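Local atomic coordinates of beta-n-acetylhexosaminidase (Streptococcus pneumoniae, PDB entry 4AZI), a protein that probably removes terminal beta-linked N-acetylglucosamine residues from glycans, as a family 20 exo-beta-D-N-acetylglucosaminidase. Residues Gly230-Asp235 and Gln263-Lys268; Tyr270-Thr275 and Asn307-Thr312; Gly204-Tyr209 and Val239-Asp244; Asn10-Ile15 and Gly323-Ile328. The protein carries 2 engineered substitutions. All coordinates share one frame; numbering follows the deposited sequence.

Contact 1 of 4, residues Gly230-Asp235 and Gln263-Lys268; sequences GFYYED and QYLASK
D235 lies over one face of the Y264 ring, and this pairing is the centre of the contact. Its CH-pi part is made by CB of D235, 3.8 Å from the centroid of the Y264 ring and 19° off the normal, while CA of the aspartate sits above the middle of that same face. The carboxylate runs back past the tyrosine in the opposite direction, its plane tilted 18° from the ring, and brings OD1 of D235 to 3.3 Å from CB of Y264.

The remaining packing is apolar. Y232 crosses Y264 at about a right angle, with CB of Y232 at the ring edge, 3.8 Å from CE2 of Y264. Deeper in, CD2 of L265 is 4.1 Å from CD2 of Y232 and 4.2 Å from CB of F231. K268 bends at its second torsion (chi2 -73°), which lays CD over one face of the Y232 ring and CE of K268 3.8 Å from CE1 of Y232.

Three polar ends have partners outside the two segments: D235 OD1 is bound by the backbone N of S261, K268 NZ by a salt bridge to D237, and Y232 OH by the backbone N of F241. Much of the join between the loop after strand 223-227 and helix 262-267 is carbon surface, while partners beyond the two segments fix how the side chains are turned.

Contact 2 of 4, residues Tyr270-Thr275 and Asn307-Thr312; sequences YKFLNT and NQLAST
N274 carries its CG anti to the backbone N (chi1 -177°), and this sends the carboxamide out from strand 271-274 to the Q308 peptide. F272 has CG anti to its own carbonyl carbon (chi1 -61°), L309 does likewise, and the two side chains meet at about a right angle. CD1 of L309 comes to 3.7 Å from CD2 of F272, and CD2 of L309 lies 3.9 Å from CB of F272, with the N274 side chain next to it.

In the polar half the geometry is bent. ND2 of N274 gives a weak bond to O of Q308, 2.9 Å long but only 136° at the hydrogen. OD1 of N274 is also only 3.2 Å from O of Q308, two acceptors side by side. A water satisfies OD1: it donates to N274 OD1 at 2.9 Å and accepts from N of A310 at 2.7 Å, bridging strand and loop. N276 ND2 also bonds to O of Q308, and ND2 of N274 has a second, weak partner in F306 O. Past L309 the loop folds into a type II turn, closed by N of T312 on O of L309 at 3.1 Å.

In the barrel this ties the start of the seventh strand to the loop that leads from helix 294-303 into the eighth. The buried amide is thus held by two weak bonds from ND2 and one water at OD1, and the F272-L309 pair supplies the hydrophobic part of the join.

Contact 3 of 4, residues Gly204-Tyr209 and Val239-Asp244; sequences GKFAEY and VQFDKD
This is an apolar helix-to-loop contact on the outside of the TIM barrel: A207 of helix 203-219, which leads into the fifth strand, packs on V239 and F241 of the long helix-free connection between strands 223-227 and 246-249. The A207 methyl is the pivot. It sits over one face of the F241 ring, CB of A207 lying 3.9 Å from the ring centroid and 24° off the normal, a CH-pi contact offset toward the rim. The same CB is pressed to 3.4 Å from CG1 of V239, closer than two carbons usually come. V239 has CG1 anti to its backbone N (chi1 169°), and both its methyls rest against G204, with CG1 of V239 4.0 Å from CA of G204.

Next to A207 on the helix, F206 comes to the edge of the F241 ring. The two side chains cross at about a right angle, and CE2 of F206 is 3.7 Å from CE2 of F241. CD2 of F206 lies in the plane of the F241 ring, so the face covered by A207 is not the part that F206 touches. F206 also makes an edge-to-face pair with W194.

Further along the helix, N211, one of the bicine-pocket residues, bonds to Q240 O and D242 N and so holds the loop backbone alongside. Beyond F241 the loop makes an Asx turn, in which N of D244 donates to OD1 of D242 at 2.7 Å, with an angle of 151° at the hydrogen.

Contact 4 of 4, residues Asn10-Ile15 and Gly323-Ile328; sequences NKVISI and GSMLSI
V12 and M325 sit side by side in register where the first and last strands of the TIM barrel pair in parallel and close the eight-stranded cylinder. Five backbone bonds run along the whole pair. Among them N of V12 bonds to O of S324 at 2.8 Å, N of L326 returns to O of V12 at 2.9 Å, and N of S14 reaches O of L326 at 2.7 Å, the straightest of the five (169°).

Side-chain packing is tightest in the middle. On the face shared by V12, S14, M325 and S327, M325 has CG anti to its backbone N (chi1 178°) and runs on extended, which brings SD of M325 to 3.4 Å from CG1 of V12, with S14 CB also beside the sulfur. On the opposite face I13 and L326 lie side by side, pointing the same way, with CD1 of I13 3.5 Å from CD2 of L326. I15 and I328 pair likewise, and M346, L345 and I342 of helix 339-352 cover this layer.

Side-chain packing thins at the N10 end, where N10, partly exposed and with its ND2 on D41, is paired with G323, which has no side chain. K11 NZ bonds to O of Y356. At the other end S14 and S327 touch lightly, and the nearest atoms of the S327 side chain and the bound inhibitor are about 7 Å apart. There OG of S14, also bonded to ND1 of H43, meets a water at 2.7 Å that donates to O of I328 at 3.0 Å.

From the N terminus, 10-15 opens contact 4, which closes only at 323-328, so its loop spans nearly the whole barrel and encloses the other three. Helix 203-219 opens contact 3; before 239-244 closes it, 230-235 has opened contact 1, which ends on helix 262-267. Contacts 3 and 1 therefore cross, and the packing of G230 O on the F241 ring joins them directly. Contact 2 follows in series, from 270-275 to 307-312. Y270 OH on D242 O ties it back to contact 3, while backbone bonds of N274 with G323 and M325 link it to contact 4. Together they run from outer helix and loops to the barrel seam.

Contact 1 of 4, residues Gly230-Asp235 and Gln263-Lys268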
# COMPACT_ATOMS: atom_id res chain seq x y z
N GLY A 230 -7.32 -7.63 11.77
CA GLY A 230 -7.97 -7.23 13.00
C GLY A 230 -9.48 -7.17 12.92
O GLY A 230 -10.13 -6.93 13.92
N PHE A 231 -10.04 -7.39 11.73
CA PHE A 231 -11.47 -7.18 11.50
C PHE A 231 -12.29 -8.45 11.71
O PHE A 231 -12.09 -9.46 11.03
CB PHE A 231 -11.72 -6.60 10.11
CG PHE A 231 -11.30 -5.15 9.97
CD1 PHE A 231 -9.96 -4.80 9.84
CD2 PHE A 231 -12.26 -4.14 9.97
CE1 PHE A 231 -9.58 -3.47 9.73
CE2 PHE A 231 -11.89 -2.81 9.84
CZ PHE A 231 -10.55 -2.47 9.72
N TYR A 232 -13.23 -8.37 12.65
CA TYR A 232 -14.10 -9.49 13.00
C TYR A 232 -13.33 -10.78 13.19
O TYR A 232 -13.60 -11.79 12.53
CB TYR A 232 -15.22 -9.63 11.96
CG TYR A 232 -16.16 -8.45 12.02
CD1 TYR A 232 -17.25 -8.45 12.87
CD2 TYR A 232 -15.92 -7.31 11.25
CE1 TYR A 232 -18.09 -7.36 12.95
CE2 TYR A 232 -16.76 -6.22 11.31
CZ TYR A 232 -17.85 -6.26 12.17
OH TYR A 232 -18.69 -5.19 12.26
N TYR A 233 -12.35 -10.74 14.08
CA TYR A 233 -11.47 -11.89 14.31
C TYR A 233 -12.32 -13.11 14.64
O TYR A 233 -13.32 -13.00 15.37
CB TYR A 233 -10.48 -11.59 15.44
CG TYR A 233 -9.48 -12.69 15.71
CD1 TYR A 233 -8.41 -12.92 14.84
CD2 TYR A 233 -9.59 -13.49 16.84
CE1 TYR A 233 -7.47 -13.92 15.10
CE2 TYR A 233 -8.67 -14.50 17.11
CZ TYR A 233 -7.62 -14.71 16.23
OH TYR A 233 -6.72 -15.71 16.51
N GLU A 234 -11.94 -14.24 14.06
CA GLU A 234 -12.61 -15.54 14.26
C GLU A 234 -14.12 -15.56 13.94
O GLU A 234 -14.90 -16.28 14.58
CB GLU A 234 -12.30 -16.12 15.66
CG GLU A 234 -11.98 -17.62 15.63
CD GLU A 234 -11.49 -18.17 16.96
OE1 GLU A 234 -10.92 -17.41 17.78
OE2 GLU A 234 -11.68 -19.38 17.20
N ASP A 235 -14.52 -14.76 12.94
CA ASP A 235 -15.91 -14.63 12.46
C ASP A 235 -16.92 -14.28 13.57
O ASP A 235 -18.06 -14.72 13.52
CB ASP A 235 -16.38 -15.91 11.72
CG ASP A 235 -15.50 -16.30 10.55
OD1 ASP A 235 -14.78 -15.43 9.99
OD2 ASP A 235 -15.54 -17.50 10.18
N GLN A 263 -15.39 -14.70 2.98
CA GLN A 263 -16.85 -14.93 2.96
C GLN A 263 -17.53 -14.16 4.10
O GLN A 263 -18.52 -13.45 3.88
CB GLN A 263 -17.19 -16.43 3.10
CG GLN A 263 -16.82 -17.31 1.91
CD GLN A 263 -15.54 -18.10 2.14
OE1 GLN A 263 -14.60 -17.61 2.77
NE2 GLN A 263 -15.50 -19.33 1.64
N TYR A 264 -17.01 -14.31 5.32
CA TYR A 264 -17.58 -13.64 6.48
C TYR A 264 -17.55 -12.11 6.37
O TYR A 264 -18.54 -11.45 6.68
CB TYR A 264 -16.90 -14.08 7.79
CG TYR A 264 -17.65 -13.56 9.00
CD1 TYR A 264 -18.74 -14.25 9.52
CD2 TYR A 264 -17.29 -12.35 9.61
CE1 TYR A 264 -19.43 -13.78 10.62
CE2 TYR A 264 -17.97 -11.87 10.71
CZ TYR A 264 -19.05 -12.59 11.21
OH TYR A 264 -19.74 -12.13 12.29
N LEU A 265 -16.41 -11.55 5.97
CA LEU A 265 -16.30 -10.10 5.79
C LEU A 265 -17.19 -9.55 4.67
O LEU A 265 -17.80 -8.51 4.85
CB LEU A 265 -14.84 -9.67 5.59
CG LEU A 265 -13.88 -9.92 6.76
CD1 LEU A 265 -12.46 -9.52 6.34
CD2 LEU A 265 -14.32 -9.16 8.00
N ALA A 266 -17.28 -10.27 3.55
CA ALA A 266 -18.22 -9.91 2.48
C ALA A 266 -19.65 -9.82 3.01
O ALA A 266 -20.40 -8.88 2.66
CB ALA A 266 -18.14 -10.89 1.33
N SER A 267 -20.01 -10.79 3.86
CA SER A 267 -21.32 -10.85 4.49
C SER A 267 -21.62 -9.60 5.34
O SER A 267 -22.77 -9.18 5.44
CB SER A 267 -21.47 -12.15 5.31
OG SER A 267 -20.84 -12.07 6.59
N LYS A 268 -20.58 -9.00 5.90
CA LYS A 268 -20.69 -7.76 6.67
C LYS A 268 -20.70 -6.49 5.81
O LYS A 268 -20.68 -5.38 6.36
CB LYS A 268 -19.55 -7.65 7.70
CG LYS A 268 -19.63 -8.63 8.86
CD LYS A 268 -20.72 -8.23 9.84
CE LYS A 268 -20.77 -9.21 11.00
NZ LYS A 268 -22.01 -9.03 11.79

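Contact 2 of 4, residues Tyr270-Thr275 and Asn307-Thr312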
# COMPACT_ATOMS: atom_id res chain seq x y z
N TYR A 270 -18.29 -5.72 3.38
CA TYR A 270 -16.96 -5.20 3.02
C TYR A 270 -16.59 -5.39 1.55
O TYR A 270 -17.05 -6.33 0.91
CB TYR A 270 -15.88 -5.81 3.91
CG TYR A 270 -15.85 -5.25 5.31
CD1 TYR A 270 -15.48 -3.94 5.53
CD2 TYR A 270 -16.20 -6.04 6.41
CE1 TYR A 270 -15.44 -3.41 6.80
CE2 TYR A 270 -16.17 -5.51 7.69
CZ TYR A 270 -15.79 -4.19 7.88
OH TYR A 270 -15.74 -3.63 9.13
N LYS A 271 -15.77 -4.48 1.03
CA LYS A 271 -15.19 -4.61 -0.30
C LYS A 271 -13.69 -4.87 -0.17
O LYS A 271 -13.08 -4.42 0.79
CB LYS A 271 -15.43 -3.35 -1.12
CG LYS A 271 -16.90 -3.12 -1.43
CD LYS A 271 -17.28 -1.67 -1.25
CE LYS A 271 -17.04 -0.85 -2.51
NZ LYS A 271 -18.10 -1.04 -3.55
N PHE A 272 -13.12 -5.59 -1.14
CA PHE A 272 -11.76 -6.09 -1.01
C PHE A 272 -10.83 -5.53 -2.05
O PHE A 272 -11.21 -5.37 -3.20
CB PHE A 272 -11.74 -7.63 -1.13
CG PHE A 272 -12.55 -8.35 -0.09
CD1 PHE A 272 -12.11 -8.40 1.23
CD2 PHE A 272 -13.73 -9.00 -0.42
CE1 PHE A 272 -12.84 -9.06 2.20
CE2 PHE A 272 -14.46 -9.67 0.54
CZ PHE A 272 -14.01 -9.70 1.86
N LEU A 273 -9.60 -5.24 -1.64
CA LEU A 273 -8.48 -5.14 -2.55
C LEU A 273 -7.70 -6.45 -2.39
O LEU A 273 -7.15 -6.72 -1.32
CB LEU A 273 -7.59 -3.93 -2.24
CG LEU A 273 -6.31 -3.78 -3.11
CD1 LEU A 273 -6.65 -3.65 -4.60
CD2 LEU A 273 -5.44 -2.62 -2.66
N ASN A 274 -7.73 -7.28 -3.45
CA ASN A 274 -7.15 -8.64 -3.41
C ASN A 274 -5.62 -8.60 -3.34
O ASN A 274 -4.94 -8.45 -4.35
CB ASN A 274 -7.63 -9.46 -4.61
CG ASN A 274 -7.13 -10.91 -4.60
OD1 ASN A 274 -6.57 -11.39 -3.61
ND2 ASN A 274 -7.34 -11.61 -5.71
N THR A 275 -5.11 -8.74 -2.12
CA THR A 275 -3.70 -8.57 -1.81
C THR A 275 -3.10 -9.92 -1.45
O THR A 275 -2.44 -10.07 -0.42
CB THR A 275 -3.57 -7.56 -0.66
OG1 THR A 275 -4.32 -6.38 -0.99
CG2 THR A 275 -2.12 -7.17 -0.39
N ASN A 307 -8.71 -12.65 -9.55
CA ASN A 307 -9.82 -12.39 -8.65
C ASN A 307 -9.86 -13.30 -7.42
O ASN A 307 -10.77 -13.17 -6.59
CB ASN A 307 -11.15 -12.46 -9.41
CG ASN A 307 -11.40 -11.25 -10.30
OD1 ASN A 307 -10.96 -10.14 -10.00
ND2 ASN A 307 -12.11 -11.46 -11.41
N GLN A 308 -8.90 -14.21 -7.28
CA GLN A 308 -8.99 -15.19 -6.18
C GLN A 308 -8.53 -14.63 -4.83
O GLN A 308 -7.36 -14.32 -4.66
CB GLN A 308 -8.26 -16.48 -6.53
CG GLN A 308 -8.31 -17.51 -5.42
CD GLN A 308 -7.91 -18.88 -5.91
OE1 GLN A 308 -8.60 -19.47 -6.75
NE2 GLN A 308 -6.81 -19.40 -5.38
N LEU A 309 -9.45 -14.51 -3.88
CA LEU A 309 -9.07 -14.09 -2.53
C LEU A 309 -8.42 -15.26 -1.80
O LEU A 309 -8.77 -16.42 -2.04
CB LEU A 309 -10.28 -13.55 -1.77
CG LEU A 309 -10.81 -12.20 -2.27
CD1 LEU A 309 -12.28 -12.03 -1.96
CD2 LEU A 309 -10.00 -11.04 -1.69
N ALA A 310 -7.46 -14.95 -0.94
CA ALA A 310 -6.74 -15.98 -0.17
C ALA A 310 -7.72 -16.83 0.64
O ALA A 310 -8.68 -16.30 1.18
CB ALA A 310 -5.71 -15.34 0.74
N SER A 311 -7.44 -18.13 0.72
CA SER A 311 -8.30 -19.14 1.37
C SER A 311 -9.59 -19.50 0.61
O SER A 311 -10.46 -20.20 1.13
CB SER A 311 -8.63 -18.76 2.83
OG SER A 311 -9.68 -17.80 2.92
N THR A 312 -9.71 -19.02 -0.64
CA THR A 312 -10.87 -19.35 -1.47
C THR A 312 -10.45 -19.90 -2.83
O THR A 312 -9.36 -19.60 -3.33
CB THR A 312 -11.81 -18.14 -1.71
OG1 THR A 312 -11.14 -17.16 -2.51
CG2 THR A 312 -12.28 -17.53 -0.40
O HOH W 1 -6.51 -12.39 -0.91

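Contact 3 of 4, residues Gly204-Tyr209 and Val239-Asp244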
# COMPACT_ATOMS: atom_id res chain seq x y z
N GLY A 204 -12.03 -4.78 21.92
CA GLY A 204 -12.96 -3.65 21.81
C GLY A 204 -12.23 -2.31 21.73
O GLY A 204 -12.66 -1.40 21.01
N LYS A 205 -11.13 -2.20 22.45
CA LYS A 205 -10.32 -0.99 22.40
C LYS A 205 -9.53 -0.90 21.09
O LYS A 205 -9.30 0.20 20.59
CB LYS A 205 -9.43 -0.86 23.65
CG LYS A 205 -10.26 -0.57 24.90
CD LYS A 205 -9.45 -0.65 26.19
N PHE A 206 -9.14 -2.05 20.54
CA PHE A 206 -8.58 -2.08 19.18
C PHE A 206 -9.58 -1.56 18.13
O PHE A 206 -9.20 -0.79 17.24
CB PHE A 206 -8.10 -3.48 18.78
CG PHE A 206 -7.73 -3.58 17.32
CD1 PHE A 206 -6.48 -3.14 16.88
CD2 PHE A 206 -8.64 -4.06 16.39
CE1 PHE A 206 -6.15 -3.20 15.54
CE2 PHE A 206 -8.31 -4.13 15.05
CZ PHE A 206 -7.07 -3.70 14.62
N ALA A 207 -10.84 -1.98 18.24
CA ALA A 207 -11.87 -1.58 17.29
C ALA A 207 -12.14 -0.07 17.40
O ALA A 207 -12.31 0.61 16.39
CB ALA A 207 -13.15 -2.37 17.52
N GLU A 208 -12.15 0.44 18.63
CA GLU A 208 -12.34 1.86 18.90
C GLU A 208 -11.27 2.68 18.17
O GLU A 208 -11.59 3.70 17.56
CB GLU A 208 -12.31 2.10 20.41
CG GLU A 208 -12.42 3.55 20.84
CD GLU A 208 -11.90 3.79 22.24
OE1 GLU A 208 -11.99 2.87 23.09
OE2 GLU A 208 -11.40 4.90 22.50
N TYR A 209 -10.03 2.20 18.22
CA TYR A 209 -8.89 2.84 17.54
C TYR A 209 -8.93 2.69 16.01
O TYR A 209 -8.61 3.64 15.27
CB TYR A 209 -7.58 2.25 18.09
CG TYR A 209 -6.34 2.86 17.50
CD1 TYR A 209 -5.89 4.12 17.91
CD2 TYR A 209 -5.59 2.17 16.54
CE1 TYR A 209 -4.74 4.67 17.37
CE2 TYR A 209 -4.45 2.73 15.99
CZ TYR A 209 -4.03 3.98 16.41
OH TYR A 209 -2.89 4.53 15.86
N VAL A 239 -17.94 -7.34 18.76
CA VAL A 239 -17.21 -6.09 18.62
C VAL A 239 -17.37 -5.64 17.16
O VAL A 239 -17.10 -6.40 16.24
CB VAL A 239 -15.72 -6.24 19.02
CG1 VAL A 239 -14.90 -5.03 18.62
CG2 VAL A 239 -15.59 -6.49 20.51
N GLN A 240 -17.83 -4.41 16.96
CA GLN A 240 -18.26 -3.98 15.64
C GLN A 240 -17.24 -3.06 14.98
O GLN A 240 -16.60 -2.26 15.65
CB GLN A 240 -19.64 -3.32 15.71
CG GLN A 240 -20.57 -3.70 14.57
CD GLN A 240 -20.97 -5.18 14.57
OE1 GLN A 240 -21.25 -5.76 13.51
NE2 GLN A 240 -21.01 -5.79 15.75
N PHE A 241 -17.09 -3.18 13.66
CA PHE A 241 -16.12 -2.35 12.93
C PHE A 241 -16.81 -1.48 11.88
O PHE A 241 -17.90 -1.82 11.42
CB PHE A 241 -15.03 -3.22 12.28
CG PHE A 241 -14.07 -3.84 13.27
CD1 PHE A 241 -14.42 -5.00 13.96
CD2 PHE A 241 -12.82 -3.27 13.49
CE1 PHE A 241 -13.53 -5.57 14.87
CE2 PHE A 241 -11.92 -3.85 14.39
CZ PHE A 241 -12.28 -5.00 15.09
N ASP A 242 -16.16 -0.36 11.55
CA ASP A 242 -16.59 0.59 10.50
C ASP A 242 -16.76 -0.18 9.18
O ASP A 242 -15.83 -0.85 8.73
CB ASP A 242 -15.52 1.69 10.37
CG ASP A 242 -15.90 2.81 9.39
OD1 ASP A 242 -16.34 2.51 8.27
OD2 ASP A 242 -15.73 4.00 9.73
N LYS A 243 -17.93 -0.10 8.57
CA LYS A 243 -18.17 -0.88 7.35
C LYS A 243 -17.59 -0.25 6.07
O LYS A 243 -17.56 -0.89 5.03
CB LYS A 243 -19.65 -1.20 7.17
CG LYS A 243 -20.32 -1.90 8.35
CD LYS A 243 -19.60 -3.17 8.78
CE LYS A 243 -20.31 -3.82 9.96
NZ LYS A 243 -20.36 -2.93 11.16
N ASP A 244 -17.13 1.00 6.15
CA ASP A 244 -16.62 1.72 4.96
C ASP A 244 -15.18 1.43 4.57
O ASP A 244 -14.73 1.90 3.54
CB ASP A 244 -16.76 3.24 5.13
CG ASP A 244 -18.19 3.69 5.25
OD1 ASP A 244 -19.08 3.06 4.65
OD2 ASP A 244 -18.42 4.70 5.94

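Contact 4 of 4, residues Asn10-Ile15 and Gly323-Ile328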
# COMPACT_ATOMS: atom_id res chain seq x y z
N ASN A 10 -8.60 -1.92 -9.99
CA ASN A 10 -7.27 -1.49 -9.56
C ASN A 10 -6.23 -2.58 -9.81
O ASN A 10 -6.46 -3.74 -9.49
CB ASN A 10 -7.27 -1.13 -8.07
CG ASN A 10 -8.03 0.14 -7.78
OD1 ASN A 10 -9.22 0.11 -7.45
ND2 ASN A 10 -7.35 1.28 -7.89
N LYS A 11 -5.09 -2.20 -10.40
CA LYS A 11 -3.92 -3.08 -10.51
C LYS A 11 -2.76 -2.41 -9.79
O LYS A 11 -2.25 -1.37 -10.22
CB LYS A 11 -3.54 -3.36 -11.97
CG LYS A 11 -4.43 -4.37 -12.69
CD LYS A 11 -5.76 -3.78 -13.17
CE LYS A 11 -5.55 -2.49 -13.95
NZ LYS A 11 -6.80 -2.08 -14.65
N VAL A 12 -2.37 -3.01 -8.67
CA VAL A 12 -1.50 -2.31 -7.73
C VAL A 12 -0.20 -3.07 -7.49
O VAL A 12 -0.19 -4.29 -7.35
CB VAL A 12 -2.24 -2.05 -6.39
CG1 VAL A 12 -1.44 -1.10 -5.50
CG2 VAL A 12 -3.62 -1.45 -6.65
N ILE A 13 0.91 -2.32 -7.47
CA ILE A 13 2.20 -2.81 -7.00
C ILE A 13 2.48 -2.14 -5.65
O ILE A 13 2.44 -0.92 -5.52
CB ILE A 13 3.34 -2.59 -8.05
CG1 ILE A 13 4.70 -3.06 -7.52
CG2 ILE A 13 3.40 -1.15 -8.55
CD1 ILE A 13 4.77 -4.55 -7.20
N SER A 14 2.74 -2.96 -4.63
CA SER A 14 3.05 -2.45 -3.29
C SER A 14 4.56 -2.53 -3.04
O SER A 14 5.18 -3.53 -3.37
CB SER A 14 2.29 -3.22 -2.20
OG SER A 14 2.62 -2.76 -0.90
N ILE A 15 5.11 -1.46 -2.46
CA ILE A 15 6.54 -1.36 -2.14
C ILE A 15 6.73 -0.97 -0.67
O ILE A 15 6.28 0.10 -0.23
CB ILE A 15 7.26 -0.32 -3.06
CG1 ILE A 15 7.21 -0.71 -4.55
CG2 ILE A 15 8.68 -0.05 -2.58
CD1 ILE A 15 7.96 -1.98 -4.95
N GLY A 323 -10.09 -4.81 -7.25
CA GLY A 323 -8.85 -5.06 -7.97
C GLY A 323 -7.88 -5.88 -7.15
O GLY A 323 -8.26 -6.48 -6.15
N SER A 324 -6.61 -5.87 -7.56
CA SER A 324 -5.60 -6.72 -6.95
C SER A 324 -4.27 -6.02 -6.77
O SER A 324 -3.93 -5.10 -7.53
CB SER A 324 -5.40 -7.99 -7.80
OG SER A 324 -6.51 -8.86 -7.70
N MET A 325 -3.52 -6.47 -5.77
CA MET A 325 -2.25 -5.88 -5.42
C MET A 325 -1.16 -6.95 -5.24
O MET A 325 -1.35 -7.91 -4.52
CB MET A 325 -2.40 -5.06 -4.13
CG MET A 325 -1.12 -4.41 -3.63
SD MET A 325 -1.46 -2.93 -2.64
CE MET A 325 -2.06 -3.65 -1.12
N LEU A 326 -0.04 -6.76 -5.93
CA LEU A 326 1.15 -7.60 -5.75
C LEU A 326 2.14 -6.84 -4.85
O LEU A 326 2.33 -5.63 -5.01
CB LEU A 326 1.77 -7.95 -7.11
CG LEU A 326 3.01 -8.86 -7.13
CD1 LEU A 326 2.91 -9.87 -8.27
CD2 LEU A 326 4.28 -8.03 -7.24
N SER A 327 2.75 -7.56 -3.91
CA SER A 327 3.44 -6.91 -2.80
C SER A 327 4.91 -7.28 -2.64
O SER A 327 5.27 -8.46 -2.56
CB SER A 327 2.72 -7.18 -1.48
OG SER A 327 1.32 -6.96 -1.59
N ILE A 328 5.75 -6.24 -2.55
CA ILE A 328 7.20 -6.37 -2.37
C ILE A 328 7.55 -5.95 -0.95
O ILE A 328 7.36 -4.79 -0.58
CB ILE A 328 7.98 -5.50 -3.38
CG1 ILE A 328 7.52 -5.74 -4.83
CG2 ILE A 328 9.49 -5.75 -3.27
CD1 ILE A 328 7.48 -7.20 -5.29
O HOH W 2 4.48 -4.39 0.14